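PDB 2RFR: uncharacterized protein from Novosphingobium aromaticivorans, which is of unknown function but adopts the cystatin-like fold of the NTF2 superfamily, carries a SnoaL-like domain and assembles as a trimer. Local coordinates for residues 19-24 against 88-93; 31-36 against 80-85; 50-55 against 137-142; 101-106 against 117-122. All blocks are in the same frame, centred on the assembly; numbering follows the deposited sequence.

Contact 1 of 4, residues 19-24 against 88-93; sequences EEIREL and ATVTVE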
loop_
_atom_site.group_PDB
_atom_site.type_symbol
_atom_site.label_atom_id
_atom_site.label_comp_id
_atom_site.label_asym_id
_atom_site.label_seq_id
_atom_site.Cartn_x
_atom_site.Cartn_y
_atom_site.Cartn_z
ATOM N N GLU A 19 9.927 2.571 -8.883
ATOM C CA GLU A 19 8.532 2.693 -9.229
ATOM C C GLU A 19 8.106 1.525 -10.127
ATOM O O GLU A 19 6.967 1.023 -10.021
ATOM C CB GLU A 19 8.272 4.099 -9.802
ATOM C CG GLU A 19 6.941 4.332 -10.409
ATOM C CD GLU A 19 5.856 4.272 -9.449
ATOM O OE1 GLU A 19 6.087 4.375 -8.253
ATOM O OE2 GLU A 19 4.733 4.205 -9.946
ATOM N N GLU A 20 8.977 1.069 -11.020
ATOM C CA GLU A 20 8.683 -0.090 -11.866
ATOM C C GLU A 20 8.527 -1.342 -11.059
ATOM O O GLU A 20 7.608 -2.125 -11.327
ATOM C CB GLU A 20 9.779 -0.302 -12.896
ATOM C CG GLU A 20 9.430 -0.421 -14.286
ATOM C CD GLU A 20 10.605 -0.645 -15.226
ATOM O OE1 GLU A 20 11.440 0.259 -15.438
ATOM O OE2 GLU A 20 10.641 -1.771 -15.720
ATOM N N ILE A 21 9.396 -1.530 -10.104
ATOM C CA ILE A 21 9.338 -2.723 -9.249
ATOM C C ILE A 21 8.036 -2.682 -8.415
ATOM O O ILE A 21 7.342 -3.695 -8.313
ATOM C CB ILE A 21 10.582 -2.795 -8.392
ATOM C CG1 ILE A 21 11.789 -3.104 -9.257
ATOM C CG2 ILE A 21 10.407 -3.836 -7.251
ATOM C CD1 ILE A 21 13.136 -2.748 -8.621
ATOM N N ARG A 22 7.704 -1.531 -7.842
ATOM C CA ARG A 22 6.459 -1.416 -7.090
ATOM C C ARG A 22 5.248 -1.692 -7.957
ATOM O O ARG A 22 4.252 -2.294 -7.504
ATOM C CB ARG A 22 6.402 -0.057 -6.397
ATOM C CG ARG A 22 7.385 0.008 -5.216
ATOM C CD ARG A 22 7.177 1.250 -4.432
ATOM N NE ARG A 22 7.741 1.061 -3.080
ATOM C CZ ARG A 22 8.918 1.523 -2.722
ATOM N NH1 ARG A 22 9.650 2.220 -3.593
ATOM N NH2 ARG A 22 9.396 1.341 -1.498
ATOM N N GLU A 23 5.275 -1.232 -9.210
ATOM C CA GLU A 23 4.191 -1.475 -10.155
ATOM C C GLU A 23 4.053 -2.951 -10.463
ATOM O O GLU A 23 2.916 -3.459 -10.492
ATOM C CB GLU A 23 4.372 -0.556 -11.407
ATOM C CG GLU A 23 3.391 -0.691 -12.466
ATOM C CD GLU A 23 1.999 -0.166 -12.154
ATOM O OE1 GLU A 23 1.726 0.837 -11.383
ATOM O OE2 GLU A 23 1.165 -0.658 -12.901
ATOM N N LEU A 24 5.142 -3.713 -10.625
ATOM C CA LEU A 24 5.035 -5.162 -10.808
ATOM C C LEU A 24 4.295 -5.795 -9.657
ATOM O O LEU A 24 3.410 -6.628 -9.852
ATOM C CB LEU A 24 6.428 -5.841 -10.905
ATOM C CG LEU A 24 7.309 -5.653 -12.122
ATOM C CD1 LEU A 24 8.661 -6.302 -11.889
ATOM C CD2 LEU A 24 6.614 -6.277 -13.393
ATOM N N ALA A 88 5.449 -2.350 -0.376
ATOM C CA ALA A 88 6.717 -3.075 -0.302
ATOM C C ALA A 88 7.852 -2.169 0.093
ATOM O O ALA A 88 7.905 -1.005 -0.310
ATOM C CB ALA A 88 7.028 -3.709 -1.676
ATOM N N THR A 89 8.800 -2.721 0.836
ATOM C CA THR A 89 10.151 -2.134 0.922
ATOM C C THR A 89 10.947 -2.650 -0.221
ATOM O O THR A 89 10.881 -3.834 -0.490
ATOM C CB THR A 89 10.814 -2.445 2.283
ATOM O OG1 THR A 89 12.146 -1.900 2.275
ATOM C CG2 THR A 89 10.883 -3.862 2.620
ATOM N N VAL A 90 11.715 -1.796 -0.899
ATOM C CA VAL A 90 12.462 -2.150 -2.099
ATOM C C VAL A 90 13.890 -1.715 -1.919
ATOM O O VAL A 90 14.135 -0.576 -1.506
ATOM C CB VAL A 90 11.820 -1.483 -3.335
ATOM C CG1 VAL A 90 12.690 -1.766 -4.616
ATOM C CG2 VAL A 90 10.382 -1.946 -3.550
ATOM N N THR A 91 14.824 -2.591 -2.265
ATOM C CA THR A 91 16.259 -2.258 -2.355
ATOM C C THR A 91 16.769 -2.617 -3.747
ATOM O O THR A 91 16.648 -3.747 -4.155
ATOM C CB THR A 91 17.053 -3.019 -1.331
ATOM O OG1 THR A 91 16.601 -2.673 -0.021
ATOM C CG2 THR A 91 18.571 -2.700 -1.449
ATOM N N VAL A 92 17.285 -1.627 -4.471
ATOM C CA VAL A 92 17.900 -1.821 -5.763
ATOM C C VAL A 92 19.408 -1.841 -5.624
ATOM O O VAL A 92 19.986 -0.984 -4.952
ATOM C CB VAL A 92 17.458 -0.712 -6.729
ATOM C CG1 VAL A 92 18.151 -0.841 -8.098
ATOM C CG2 VAL A 92 15.931 -0.648 -6.827
ATOM N N GLU A 93 20.039 -2.809 -6.264
ATOM C CA GLU A 93 21.481 -2.923 -6.330
ATOM C C GLU A 93 21.869 -3.180 -7.783
ATOM O O GLU A 93 21.893 -4.297 -8.233
ATOM C CB GLU A 93 21.952 -4.066 -5.443
ATOM C CG GLU A 93 21.679 -3.836 -3.966
HETATM O O HOH W 1 4.946 -0.697 -2.715
#
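Arg22 reaches from the helix to the backbone of Ala88, just ahead of Val90, where its NH2 donates to Ala88 O at 3.0 Å with an N-H...O angle of 146°. The oxygen lies near the guanidinium edge but 19° out of its plane; NE adds a weak bond to the same carbonyl. CG2 of Val90 sits over the centre of one guanidinium face, 3.9 Å from Arg22 CZ. Beside this polar end, Ile21 packs with its two branches on Val90 and Val92, which both point toward the helix: CG2 meets CG1 of Val90 at 4.1 Å, and CD1 meets CG2 of Val92 at 3.9 Å. Helix 5-33 here packs against strand 81-93 of the curved sheet, as expected of the cystatin-like fold, the two short axes 9.4 Å apart at an angle of 134°. A water at the guanidinium edge accepts from Ala88 N at 2.9 Å and, weakly, from Arg22 NE. The Arg22 chain is extended from CG to NE, which carries the guanidinium past Val90 to the subunit boundary. There its NH1 and NH2 form salt bridges with Glu19 and Glu23 of the third subunit, while Thr89 hydrogen-bonds the same Glu23.

Contact 2 of 4, residues 31-36 against 80-85; sequences LADSGD and GCAHFL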
loop_
_atom_site.group_PDB
_atom_site.type_symbol
_atom_site.label_atom_id
_atom_site.label_comp_id
_atom_site.label_asym_id
_atom_site.label_seq_id
_atom_site.Cartn_x
_atom_site.Cartn_y
_atom_site.Cartn_z
ATOM N N LEU A 31 -4.185 -8.963 -11.363
ATOM C CA LEU A 31 -4.105 -10.002 -12.409
ATOM C C LEU A 31 -4.557 -11.332 -11.902
ATOM O O LEU A 31 -5.283 -12.063 -12.578
ATOM C CB LEU A 31 -2.707 -10.046 -12.992
ATOM C CG LEU A 31 -2.237 -8.867 -13.778
ATOM C CD1 LEU A 31 -0.741 -8.916 -14.066
ATOM C CD2 LEU A 31 -2.977 -8.767 -15.063
ATOM N N ALA A 32 -4.201 -11.678 -10.672
ATOM C CA ALA A 32 -4.626 -12.958 -10.082
ATOM C C ALA A 32 -6.115 -12.986 -9.912
ATOM O O ALA A 32 -6.782 -13.966 -10.234
ATOM C CB ALA A 32 -3.910 -13.182 -8.746
ATOM N N ASP A 33 -6.679 -11.910 -9.384
ATOM C CA ASP A 33 -8.105 -11.872 -9.043
ATOM C C ASP A 33 -8.998 -11.828 -10.274
ATOM O O ASP A 33 -10.133 -12.232 -10.190
ATOM C CB ASP A 33 -8.345 -10.709 -8.081
ATOM C CG ASP A 33 -7.788 -10.991 -6.722
ATOM O OD1 ASP A 33 -7.727 -12.177 -6.344
ATOM O OD2 ASP A 33 -7.442 -10.018 -6.013
ATOM N N SER A 34 -8.473 -11.326 -11.407
ATOM C CA SER A 34 -9.211 -11.341 -12.677
ATOM C C SER A 34 -8.917 -12.573 -13.499
ATOM O O SER A 34 -9.471 -12.744 -14.560
ATOM C CB SER A 34 -8.909 -10.082 -13.452
ATOM O OG SER A 34 -7.542 -9.993 -13.835
ATOM N N GLY A 35 -8.053 -13.455 -13.015
ATOM C CA GLY A 35 -7.734 -14.665 -13.743
ATOM C C GLY A 35 -6.861 -14.513 -14.960
ATOM O O GLY A 35 -6.939 -15.346 -15.857
ATOM N N ASP A 36 -6.086 -13.453 -15.003
ATOM C CA ASP A 36 -5.273 -13.192 -16.199
ATOM C C ASP A 36 -3.938 -13.906 -16.039
ATOM O O ASP A 36 -2.901 -13.321 -15.718
ATOM C CB ASP A 36 -5.094 -11.717 -16.389
ATOM C CG ASP A 36 -4.490 -11.378 -17.798
ATOM O OD1 ASP A 36 -3.866 -12.268 -18.509
ATOM O OD2 ASP A 36 -4.659 -10.202 -18.192
ATOM N N GLY A 80 -15.126 -15.529 -4.357
ATOM C CA GLY A 80 -14.781 -14.133 -4.157
ATOM C C GLY A 80 -13.534 -14.015 -3.336
ATOM O O GLY A 80 -13.471 -14.428 -2.185
ATOM N N CYS A 81 -12.497 -13.451 -3.959
ATOM C CA CYS A 81 -11.221 -13.309 -3.290
ATOM C C CYS A 81 -10.517 -12.033 -3.682
ATOM O O CYS A 81 -10.700 -11.519 -4.782
ATOM C CB CYS A 81 -10.338 -14.510 -3.577
ATOM S SG CYS A 81 -9.830 -14.779 -5.284
ATOM N N ALA A 82 -9.686 -11.570 -2.791
ATOM C CA ALA A 82 -8.753 -10.471 -3.036
ATOM C C ALA A 82 -7.383 -10.903 -2.597
ATOM O O ALA A 82 -7.183 -11.283 -1.452
ATOM C CB ALA A 82 -9.171 -9.210 -2.266
ATOM N N HIS A 83 -6.426 -10.795 -3.506
ATOM C CA HIS A 83 -5.000 -11.014 -3.225
ATOM C C HIS A 83 -4.427 -9.649 -2.971
ATOM O O HIS A 83 -4.086 -8.906 -3.906
ATOM C CB HIS A 83 -4.316 -11.752 -4.375
ATOM C CG HIS A 83 -4.728 -13.193 -4.428
ATOM N ND1 HIS A 83 -5.961 -13.615 -4.889
ATOM C CD2 HIS A 83 -4.096 -14.306 -3.990
ATOM C CE1 HIS A 83 -6.060 -14.930 -4.718
ATOM N NE2 HIS A 83 -4.935 -15.377 -4.183
ATOM N N PHE A 84 -4.428 -9.287 -1.688
ATOM C CA PHE A 84 -4.100 -7.950 -1.238
ATOM C C PHE A 84 -2.669 -7.918 -0.767
ATOM O O PHE A 84 -2.306 -8.456 0.284
ATOM C CB PHE A 84 -5.084 -7.560 -0.129
ATOM C CG PHE A 84 -5.191 -6.085 0.141
ATOM C CD1 PHE A 84 -4.074 -5.316 0.362
ATOM C CD2 PHE A 84 -6.404 -5.469 0.268
ATOM C CE1 PHE A 84 -4.175 -4.033 0.672
ATOM C CE2 PHE A 84 -6.513 -4.157 0.575
ATOM C CZ PHE A 84 -5.407 -3.435 0.806
ATOM N N LEU A 85 -1.806 -7.299 -1.579
ATOM C CA LEU A 85 -0.371 -7.137 -1.251
ATOM C C LEU A 85 -0.197 -5.741 -0.733
ATOM O O LEU A 85 -0.684 -4.781 -1.319
ATOM C CB LEU A 85 0.545 -7.424 -2.431
ATOM C CG LEU A 85 0.763 -8.912 -2.720
ATOM C CD1 LEU A 85 -0.492 -9.648 -3.186
ATOM C CD2 LEU A 85 1.845 -9.046 -3.823
HETATM O O HOH W 2 -11.335 -12.671 -7.688
#
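The carboxylate of Asp33 grips His83 twice. His83 ND1 donates to OD1 at 2.7 Å in a nearly straight bond, and the backbone N of His83 donates to OD2 at 2.8 Å, with an N-H...O angle of 170°. OD2 is approached through its syn lone pair; OD1 is also met on the syn side, but with ND1 27° out of the carboxylate plane. Seen from the imidazole, OD1 lies close to the ring plane, and the two flat groups are turned 45° against each other. The bond to ND1 fixes the rotation of the ring. OD2 has a further donor, His102 NE2 of the second subunit, so the aspartate links two histidines across a subunit boundary. With CG beside its own backbone N, Asp33 directs both oxygens at the strand, where OD2 also comes within 3.3 Å of Ala82 CA. A water donates to Asp33 O at 2.8 Å and to Cys81 O at 3.2 Å, joining the two backbones next to the side-chain bonds. Packing is lighter: Ala32 CB approaches the His83 ring obliquely, 4.4 Å from ND1, and His73 meets that ring from helix 71-79. Just beyond Asp33 the long helix ends in a Schellman motif at Gly35. The arrangement is a His-carboxylate pair joining the end of helix 5-33 to the start of strand 81-93 in the NTF2-like cone, at the trimer interface.

Contact 3 of 4, residues 50-55 against 137-142; sequences YAVVGF and RENALL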
loop_
_atom_site.group_PDB
_atom_site.type_symbol
_atom_site.label_atom_id
_atom_site.label_comp_id
_atom_site.label_asym_id
_atom_site.label_seq_id
_atom_site.Cartn_x
_atom_site.Cartn_y
_atom_site.Cartn_z
ATOM N N TYR A 50 8.055 -19.275 -8.276
ATOM C CA TYR A 50 7.179 -18.874 -7.191
ATOM C C TYR A 50 7.094 -20.054 -6.231
ATOM O O TYR A 50 6.545 -21.116 -6.573
ATOM C CB TYR A 50 5.813 -18.487 -7.739
ATOM C CG TYR A 50 4.829 -17.896 -6.730
ATOM C CD1 TYR A 50 5.129 -17.645 -5.381
ATOM C CD2 TYR A 50 3.580 -17.436 -7.198
ATOM C CE1 TYR A 50 4.162 -17.133 -4.497
ATOM C CE2 TYR A 50 2.634 -16.917 -6.314
ATOM C CZ TYR A 50 2.945 -16.747 -4.967
ATOM O OH TYR A 50 2.033 -16.233 -4.047
ATOM N N ALA A 51 7.678 -19.870 -5.051
ATOM C CA ALA A 51 7.801 -20.866 -3.993
ATOM C C ALA A 51 6.958 -20.476 -2.801
ATOM O O ALA A 51 6.961 -19.319 -2.383
ATOM C CB ALA A 51 9.270 -21.034 -3.602
ATOM N N VAL A 52 6.236 -21.439 -2.275
ATOM C CA VAL A 52 5.402 -21.279 -1.086
ATOM C C VAL A 52 5.729 -22.477 -0.204
ATOM O O VAL A 52 5.705 -23.596 -0.659
ATOM C CB VAL A 52 3.882 -21.178 -1.405
ATOM C CG1 VAL A 52 3.116 -20.960 -0.101
ATOM C CG2 VAL A 52 3.602 -20.056 -2.412
ATOM N N VAL A 53 5.990 -22.218 1.094
ATOM C CA VAL A 53 6.320 -23.302 2.003
ATOM C C VAL A 53 5.252 -24.380 1.928
ATOM O O VAL A 53 4.067 -24.122 2.054
ATOM C CB VAL A 53 6.550 -22.809 3.426
ATOM C CG1 VAL A 53 6.774 -24.005 4.384
ATOM C CG2 VAL A 53 7.754 -21.881 3.487
ATOM N N GLY A 54 5.659 -25.616 1.760
ATOM C CA GLY A 54 4.717 -26.730 1.741
ATOM C C GLY A 54 3.996 -26.920 0.427
ATOM O O GLY A 54 3.052 -27.696 0.384
ATOM N N PHE A 55 4.426 -26.249 -0.629
ATOM C CA PHE A 55 3.869 -26.418 -1.963
ATOM C C PHE A 55 4.956 -26.758 -2.911
ATOM O O PHE A 55 6.121 -26.417 -2.713
ATOM C CB PHE A 55 3.189 -25.127 -2.477
ATOM C CG PHE A 55 1.922 -24.774 -1.775
ATOM C CD1 PHE A 55 1.910 -24.240 -0.511
ATOM C CD2 PHE A 55 0.720 -25.006 -2.374
ATOM C CE1 PHE A 55 0.735 -23.915 0.151
ATOM C CE2 PHE A 55 -0.480 -24.696 -1.689
ATOM C CZ PHE A 55 -0.460 -24.148 -0.458
ATOM N N ARG A 137 9.791 -15.353 -6.229
ATOM C CA ARG A 137 8.955 -14.907 -5.112
ATOM C C ARG A 137 8.880 -16.084 -4.160
ATOM O O ARG A 137 8.644 -17.211 -4.586
ATOM C CB ARG A 137 7.543 -14.566 -5.596
ATOM C CG ARG A 137 6.591 -14.079 -4.483
ATOM C CD ARG A 137 5.231 -13.809 -5.030
ATOM N NE ARG A 137 4.322 -13.481 -3.923
ATOM C CZ ARG A 137 3.052 -13.205 -4.118
ATOM N NH1 ARG A 137 2.517 -13.232 -5.316
ATOM N NH2 ARG A 137 2.324 -12.886 -3.090
ATOM N N GLU A 138 9.040 -15.796 -2.868
ATOM C CA GLU A 138 8.885 -16.780 -1.816
ATOM C C GLU A 138 7.849 -16.225 -0.839
ATOM O O GLU A 138 7.899 -15.081 -0.439
ATOM C CB GLU A 138 10.208 -16.961 -1.068
ATOM C CG GLU A 138 11.328 -17.578 -1.914
ATOM C CD GLU A 138 12.662 -17.517 -1.286
ATOM O OE1 GLU A 138 12.959 -16.623 -0.490
ATOM O OE2 GLU A 138 13.492 -18.329 -1.682
ATOM N N ASN A 139 7.008 -17.126 -0.354
ATOM C CA ASN A 139 5.895 -16.768 0.476
ATOM C C ASN A 139 5.717 -17.831 1.576
ATOM O O ASN A 139 5.973 -19.024 1.367
ATOM C CB ASN A 139 4.716 -16.607 -0.513
ATOM C CG ASN A 139 3.379 -16.622 0.097
ATOM O OD1 ASN A 139 2.912 -17.648 0.541
ATOM N ND2 ASN A 139 2.698 -15.474 0.045
ATOM N N ALA A 140 5.334 -17.399 2.780
ATOM C CA ALA A 140 5.093 -18.312 3.897
ATOM C C ALA A 140 4.053 -17.657 4.804
ATOM O O ALA A 140 3.986 -16.429 4.946
ATOM C CB ALA A 140 6.367 -18.595 4.668
ATOM N N LEU A 141 3.255 -18.473 5.477
ATOM C CA LEU A 141 2.226 -17.968 6.370
ATOM C C LEU A 141 2.817 -17.352 7.630
ATOM O O LEU A 141 3.687 -17.963 8.260
ATOM C CB LEU A 141 1.303 -19.122 6.806
ATOM C CG LEU A 141 0.424 -19.728 5.718
ATOM C CD1 LEU A 141 -0.256 -20.973 6.277
ATOM C CD2 LEU A 141 -0.606 -18.706 5.237
ATOM N N LEU A 142 2.240 -16.242 8.078
ATOM C CA LEU A 142 2.555 -15.651 9.360
ATOM C C LEU A 142 1.620 -16.264 10.451
ATOM O O LEU A 142 0.747 -15.645 11.029
ATOM C CB LEU A 142 2.432 -14.130 9.251
ATOM C CG LEU A 142 3.627 -13.507 8.510
ATOM C CD1 LEU A 142 3.265 -12.110 7.973
ATOM C CD2 LEU A 142 4.832 -13.428 9.418
#
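The Tyr50 ring and the Arg137 guanidinium lie one over the other, their planes only 8° apart. Tyr50 OH stands above the centre of a guanidinium face, 3.2 Å from Arg137 CZ, and makes no hydrogen bond with the NH groups of that face. Over the ring itself comes the aliphatic part of the arginine: CD makes a CH-pi contact 3.8 Å from the ring centroid, offset toward the rim. At the ring edge, Tyr50 CE1 meets Asn139 CB at 4.1 Å. Both side chains leave their strands with CG anti to the backbone N, and the arginine continues fully extended, which keeps the two running side by side. Its NH2 is held by Asn121, which also accepts from Asn139 ND2, and Tyr28 adds a cation-pi contact. These groups share one face of the sheet with Val52, whose CG1 comes within 3.4 Å of Asn139 OD1. The backbones that carry them form the parallel pair of the mixed sheet, strand 48-52 beside the C-terminal part of strand 131-141, in a fold whose other neighbouring strands run antiparallel. Both the N and the O of Ala51 bond the 137-142 strand: the N donates to Arg137 O at 2.9 Å, and the O accepts from Asn139 N at 3.0 Å with a more bent N-H...O angle of 135°. Val53 N continues the ladder to Asn139 O. Past this point strand 48-52 gives way to a type II turn from Val52 to Phe55, and at the exposed margin Val53 CG2 rests on Ala140 CB at 3.8 Å.

Contact 4 of 4, residues 101-106 against 117-122; sequences CHSVVF and RVSANR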
loop_
_atom_site.group_PDB
_atom_site.type_symbol
_atom_site.label_atom_id
_atom_site.label_comp_id
_atom_site.label_asym_id
_atom_site.label_seq_id
_atom_site.Cartn_x
_atom_site.Cartn_y
_atom_site.Cartn_z
ATOM N N CYS A 101 7.181 -7.658 1.442
ATOM C CA CYS A 101 5.844 -7.138 1.684
ATOM C C CYS A 101 5.044 -8.247 2.399
ATOM O O CYS A 101 5.427 -9.382 2.456
ATOM C CB CYS A 101 5.138 -6.665 0.417
ATOM S SG CYS A 101 4.712 -7.947 -0.787
ATOM N N HIS A 102 3.906 -7.809 2.874
ATOM C CA HIS A 102 2.897 -8.722 3.396
ATOM C C HIS A 102 1.878 -8.979 2.328
ATOM O O HIS A 102 1.617 -8.128 1.459
ATOM C CB HIS A 102 2.193 -8.114 4.595
ATOM C CG HIS A 102 3.065 -7.823 5.761
ATOM N ND1 HIS A 102 3.625 -6.583 5.981
ATOM C CD2 HIS A 102 3.485 -8.602 6.762
ATOM C CE1 HIS A 102 4.314 -6.632 7.118
ATOM N NE2 HIS A 102 4.260 -7.859 7.605
ATOM N N SER A 103 1.193 -10.109 2.399
ATOM C CA SER A 103 0.008 -10.357 1.572
ATOM C C SER A 103 -1.085 -11.001 2.401
ATOM O O SER A 103 -0.813 -11.808 3.284
ATOM C CB SER A 103 0.382 -11.197 0.353
ATOM O OG SER A 103 0.892 -12.485 0.681
ATOM N N VAL A 104 -2.297 -10.607 2.122
ATOM C CA VAL A 104 -3.476 -11.204 2.711
ATOM C C VAL A 104 -4.374 -11.665 1.583
ATOM O O VAL A 104 -4.657 -10.871 0.677
ATOM C CB VAL A 104 -4.230 -10.215 3.654
ATOM C CG1 VAL A 104 -5.483 -10.874 4.231
ATOM C CG2 VAL A 104 -3.279 -9.711 4.732
ATOM N N VAL A 105 -4.822 -12.896 1.665
ATOM C CA VAL A 105 -5.869 -13.373 0.796
ATOM C C VAL A 105 -7.175 -13.260 1.528
ATOM O O VAL A 105 -7.396 -13.973 2.513
ATOM C CB VAL A 105 -5.643 -14.826 0.295
ATOM C CG1 VAL A 105 -6.760 -15.223 -0.659
ATOM C CG2 VAL A 105 -4.276 -14.977 -0.335
ATOM N N PHE A 106 -8.023 -12.333 1.108
ATOM C CA PHE A 106 -9.373 -12.226 1.613
ATOM C C PHE A 106 -10.285 -13.171 0.833
ATOM O O PHE A 106 -10.145 -13.291 -0.377
ATOM C CB PHE A 106 -9.902 -10.798 1.523
ATOM C CG PHE A 106 -9.185 -9.828 2.414
ATOM C CD1 PHE A 106 -9.577 -9.649 3.745
ATOM C CD2 PHE A 106 -8.102 -9.088 1.941
ATOM C CE1 PHE A 106 -8.866 -8.786 4.532
ATOM C CE2 PHE A 106 -7.416 -8.211 2.734
ATOM C CZ PHE A 106 -7.812 -8.045 4.042
ATOM N N ARG A 117 -5.573 -16.351 4.211
ATOM C CA ARG A 117 -4.139 -16.522 4.472
ATOM C C ARG A 117 -3.590 -15.124 4.771
ATOM O O ARG A 117 -4.029 -14.134 4.182
ATOM C CB ARG A 117 -3.414 -17.164 3.261
ATOM C CG ARG A 117 -3.783 -18.630 3.020
ATOM C CD ARG A 117 -3.157 -19.239 1.729
ATOM N NE ARG A 117 -1.688 -19.440 1.858
ATOM C CZ ARG A 117 -1.066 -20.548 2.296
ATOM N NH1 ARG A 117 -1.761 -21.632 2.665
ATOM N NH2 ARG A 117 0.293 -20.626 2.296
ATOM N N VAL A 118 -2.598 -15.061 5.652
ATOM C CA VAL A 118 -1.791 -13.865 5.939
ATOM C C VAL A 118 -0.349 -14.323 5.863
ATOM O O VAL A 118 0.009 -15.293 6.523
ATOM C CB VAL A 118 -2.093 -13.296 7.329
ATOM C CG1 VAL A 118 -1.181 -12.150 7.651
ATOM C CG2 VAL A 118 -3.571 -12.904 7.456
ATOM N N SER A 119 0.442 -13.658 5.014
ATOM C CA SER A 119 1.757 -14.159 4.619
ATOM C C SER A 119 2.800 -13.093 4.537
ATOM O O SER A 119 2.514 -11.905 4.287
ATOM C CB SER A 119 1.660 -14.822 3.258
ATOM O OG SER A 119 0.680 -15.892 3.260
ATOM N N ALA A 120 4.043 -13.532 4.698
ATOM C CA ALA A 120 5.230 -12.769 4.305
ATOM C C ALA A 120 5.620 -13.102 2.910
ATOM O O ALA A 120 5.435 -14.241 2.450
ATOM C CB ALA A 120 6.349 -13.168 5.242
ATOM N N ASN A 121 6.236 -12.133 2.215
ATOM C CA ASN A 121 6.781 -12.378 0.888
ATOM C C ASN A 121 8.129 -11.710 0.760
ATOM O O ASN A 121 8.312 -10.570 1.161
ATOM C CB ASN A 121 5.923 -11.752 -0.228
ATOM C CG ASN A 121 4.519 -12.230 -0.256
ATOM O OD1 ASN A 121 4.189 -13.120 -1.007
ATOM N ND2 ASN A 121 3.679 -11.726 0.653
ATOM N N ARG A 122 9.026 -12.408 0.089
ATOM C CA ARG A 122 10.267 -11.867 -0.395
ATOM C C ARG A 122 10.351 -12.089 -1.882
ATOM O O ARG A 122 10.173 -13.204 -2.366
ATOM C CB ARG A 122 11.470 -12.573 0.263
ATOM C CG ARG A 122 12.788 -11.899 -0.142
ATOM C CD ARG A 122 13.930 -12.603 0.490
ATOM N NE ARG A 122 14.008 -12.265 1.879
ATOM C CZ ARG A 122 15.084 -11.805 2.491
ATOM N NH1 ARG A 122 16.216 -11.595 1.829
ATOM N NH2 ARG A 122 15.024 -11.588 3.793
#
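Asn121 and Ser103 make the tight part of this strand pairing: ND2 donates to Ser103 OG at 2.9 Å, almost straight at 170°, with the oxygen in the amide plane. Ser103 OG sits between its own backbone N and carbonyl carbon (chi1 62°), which turns it across toward the 117-122 strand and the Asn121 amide, and it also packs on Ser119 CB at 3.6 Å. ND2 has a second, weak bond to Cys101 O; with OD1 taken by Arg137 and Asn139, both ends of this buried amide are engaged. Cys101 SG closes the cluster against Asn121 CB at 4.0 Å. Ser119 N bonds Ser103 O at 2.8 Å. Toward the partly exposed end, one of the two bonds of the Val105-Arg117 pair is weak, Arg117 N to Val105 O at 3.4 Å, while the other keeps normal length; Val105 CG2 lies 4.3 Å from Arg117 CB, and the arginine's end leads away. The reverse face carries His102, Val104 and Val118, the valines touching through CG2 atoms at 4.2 Å; Asp33 of the third subunit binds His102 NE2. This is the antiparallel beta hairpin of long strands 96-109 and 112-128, two inner strands of the cystatin-like sheet.

In the fold
From the N terminus, helix 5-33 supplies the first segments of contacts 1 and 2, and strand 81-93 their second ones; contact 2 is nested inside the loop closed by contact 1, their centres about 20 Å apart. Together they fasten the helix along an outer strand of the sheet. Segment 50-55 lies between the segments of both, so contact 3, closed only at 137-142, crosses each of them and joins the N-terminal half to the last strand. Contact 4, a local hairpin, follows contacts 1 and 2 in series and nests within contact 3. It bridges the sheet: residues 101-106 pair with 80-85, and residues 117-122 with 137-142.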